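Local coordinates for protein starch synthase I (Hordeum vulgare, PDB 4HLN) that belongs to the starch synthases, plant glycosyltransferases built from two Rossmann-like domains, the GT-B fold, at residues Val393-Ile398 with His609-Ala614. Sequence-based numbering, arbitrary orientation.
Sequences VNGIDI and HTWDHA
V393 sets the methyl CG1 3.9 Å from A614 CB, where the interdomain linker of this GT-B glycosyltransferase, just past strand 389-391, runs beside the start of helix 611-627. With CG1 anti to the backbone N (chi1 177°), that branch reaches the helix, while V393 N is held by the hydroxyl of Y618, farther along it. The carbonyl O of N394 lies 3.9 Å from A614 CB. G395 then passes flat over the indole of W611, its CA 3.7 Å from the centroid of the five-membered ring and 11° off the normal, a CH-pi contact, with its N also above the ring system. The same CA comes 3.2 Å from H609 O in a CA-H...O contact, so it touches both the indole face and that carbonyl. I396 N donates to H609 O at 2.9 Å, a bond bent to 144° at the hydrogen. Beyond it the I396 side chain runs alongside that of H609 and rests also on L532 and Y533 of helix 529-536, while H609 NE2 bonds to G604 O. T610 is the N-cap: H613 N donates to its OG1, and its other branch, CG2, meets I398 CD1 at 3.9 Å.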
loop_
_atom_site.group_PDB
_atom_site.type_symbol
_atom_site.label_atom_id
_atom_site.label_comp_id
_atom_site.label_asym_id
_atom_site.label_seq_id
_atom_site.Cartn_x
_atom_site.Cartn_y
_atom_site.Cartn_z
ATOM N N VAL A 393 -4.970 -2.971 3.084
ATOM C CA VAL A 393 -4.671 -4.316 3.565
ATOM C C VAL A 393 -3.991 -5.097 2.460
ATOM O O VAL A 393 -4.477 -5.122 1.324
ATOM C CB VAL A 393 -5.932 -5.076 4.041
ATOM C CG1 VAL A 393 -5.574 -6.515 4.470
ATOM C CG2 VAL A 393 -6.609 -4.325 5.183
ATOM N N ASN A 394 -2.861 -5.716 2.801
ATOM C CA ASN A 394 -2.059 -6.467 1.839
ATOM C C ASN A 394 -1.948 -7.959 2.191
ATOM O O ASN A 394 -2.362 -8.392 3.271
ATOM C CB ASN A 394 -0.661 -5.832 1.681
ATOM C CG ASN A 394 -0.712 -4.367 1.169
ATOM O OD1 ASN A 394 -0.219 -3.447 1.829
ATOM N ND2 ASN A 394 -1.290 -4.165 -0.015
ATOM N N GLY A 395 -1.409 -8.745 1.263
ATOM C CA GLY A 395 -1.156 -10.151 1.514
ATOM C C GLY A 395 0.268 -10.520 1.140
ATOM O O GLY A 395 1.013 -9.697 0.590
ATOM N N ILE A 396 0.654 -11.759 1.435
ATOM C CA ILE A 396 1.971 -12.250 1.058
ATOM C C ILE A 396 1.804 -13.615 0.442
ATOM O O ILE A 396 0.822 -14.291 0.724
ATOM C CB ILE A 396 2.926 -12.398 2.282
ATOM C CG1 ILE A 396 2.522 -13.603 3.136
ATOM C CG2 ILE A 396 2.972 -11.115 3.109
ATOM C CD1 ILE A 396 3.217 -13.682 4.487
ATOM N N ASP A 397 2.772 -14.013 -0.384
ATOM C CA ASP A 397 2.839 -15.366 -0.937
ATOM C C ASP A 397 3.344 -16.364 0.107
ATOM O O ASP A 397 4.510 -16.318 0.506
ATOM C CB ASP A 397 3.763 -15.387 -2.152
ATOM C CG ASP A 397 3.764 -16.728 -2.861
ATOM O OD1 ASP A 397 3.306 -17.729 -2.253
ATOM O OD2 ASP A 397 4.229 -16.778 -4.024
ATOM N N ILE A 398 2.478 -17.274 0.541
ATOM C CA ILE A 398 2.846 -18.180 1.620
ATOM C C ILE A 398 3.542 -19.427 1.084
ATOM O O ILE A 398 3.912 -20.326 1.841
ATOM C CB ILE A 398 1.637 -18.564 2.482
ATOM C CG1 ILE A 398 0.569 -19.224 1.609
ATOM C CG2 ILE A 398 1.084 -17.331 3.207
ATOM C CD1 ILE A 398 -0.632 -19.725 2.384
ATOM N N HIS A 609 -2.371 -14.081 6.549
ATOM C CA HIS A 609 -1.724 -12.977 5.857
ATOM C C HIS A 609 -1.803 -13.172 4.352
ATOM O O HIS A 609 -1.019 -12.594 3.595
ATOM C CB HIS A 609 -0.248 -12.878 6.254
ATOM C CG HIS A 609 -0.011 -12.809 7.729
ATOM N ND1 HIS A 609 -0.388 -11.724 8.496
ATOM C CD2 HIS A 609 0.586 -13.685 8.576
ATOM C CE1 HIS A 609 -0.046 -11.944 9.754
ATOM N NE2 HIS A 609 0.545 -13.127 9.829
ATOM N N THR A 610 -2.736 -14.002 3.915
ATOM C CA THR A 610 -2.880 -14.266 2.491
ATOM C C THR A 610 -3.661 -13.164 1.818
ATOM O O THR A 610 -4.250 -12.300 2.462
ATOM C CB THR A 610 -3.601 -15.600 2.208
ATOM O OG1 THR A 610 -5.001 -15.475 2.509
ATOM C CG2 THR A 610 -2.992 -16.707 3.046
ATOM N N TRP A 611 -3.658 -13.214 0.500
ATOM C CA TRP A 611 -4.476 -12.328 -0.292
ATOM C C TRP A 611 -5.962 -12.649 -0.190
ATOM O O TRP A 611 -6.798 -11.761 -0.315
ATOM C CB TRP A 611 -4.001 -12.355 -1.738
ATOM C CG TRP A 611 -2.773 -11.534 -1.910
ATOM C CD1 TRP A 611 -1.496 -11.986 -2.027
ATOM C CD2 TRP A 611 -2.700 -10.101 -1.943
ATOM N NE1 TRP A 611 -0.634 -10.927 -2.162
ATOM C CE2 TRP A 611 -1.344 -9.759 -2.101
ATOM C CE3 TRP A 611 -3.655 -9.077 -1.871
ATOM C CZ2 TRP A 611 -0.909 -8.437 -2.182
ATOM C CZ3 TRP A 611 -3.226 -7.767 -1.947
ATOM C CH2 TRP A 611 -1.860 -7.456 -2.104
ATOM N N ASP A 612 -6.299 -13.912 0.038
ATOM C CA ASP A 612 -7.700 -14.264 0.238
ATOM C C ASP A 612 -8.246 -13.500 1.419
ATOM O O ASP A 612 -9.348 -12.945 1.365
ATOM C CB ASP A 612 -7.882 -15.765 0.466
ATOM C CG ASP A 612 -8.259 -16.498 -0.800
ATOM O OD1 ASP A 612 -8.960 -15.900 -1.654
ATOM O OD2 ASP A 612 -7.846 -17.671 -0.945
ATOM N N HIS A 613 -7.472 -13.479 2.495
ATOM C CA HIS A 613 -7.919 -12.807 3.688
ATOM C C HIS A 613 -8.048 -11.326 3.365
ATOM O O HIS A 613 -9.008 -10.668 3.767
ATOM C CB HIS A 613 -6.933 -13.034 4.821
ATOM C CG HIS A 613 -7.367 -12.429 6.117
ATOM N ND1 HIS A 613 -7.035 -11.143 6.483
ATOM C CD2 HIS A 613 -8.116 -12.932 7.128
ATOM C CE1 HIS A 613 -7.554 -10.880 7.670
ATOM N NE2 HIS A 613 -8.212 -11.948 8.083
ATOM N N ALA A 614 -7.082 -10.812 2.613
ATOM C CA ALA A 614 -7.094 -9.415 2.234
ATOM C C ALA A 614 -8.315 -9.084 1.375
ATOM O O ALA A 614 -9.006 -8.094 1.623
ATOM C CB ALA A 614 -5.809 -9.065 1.505
#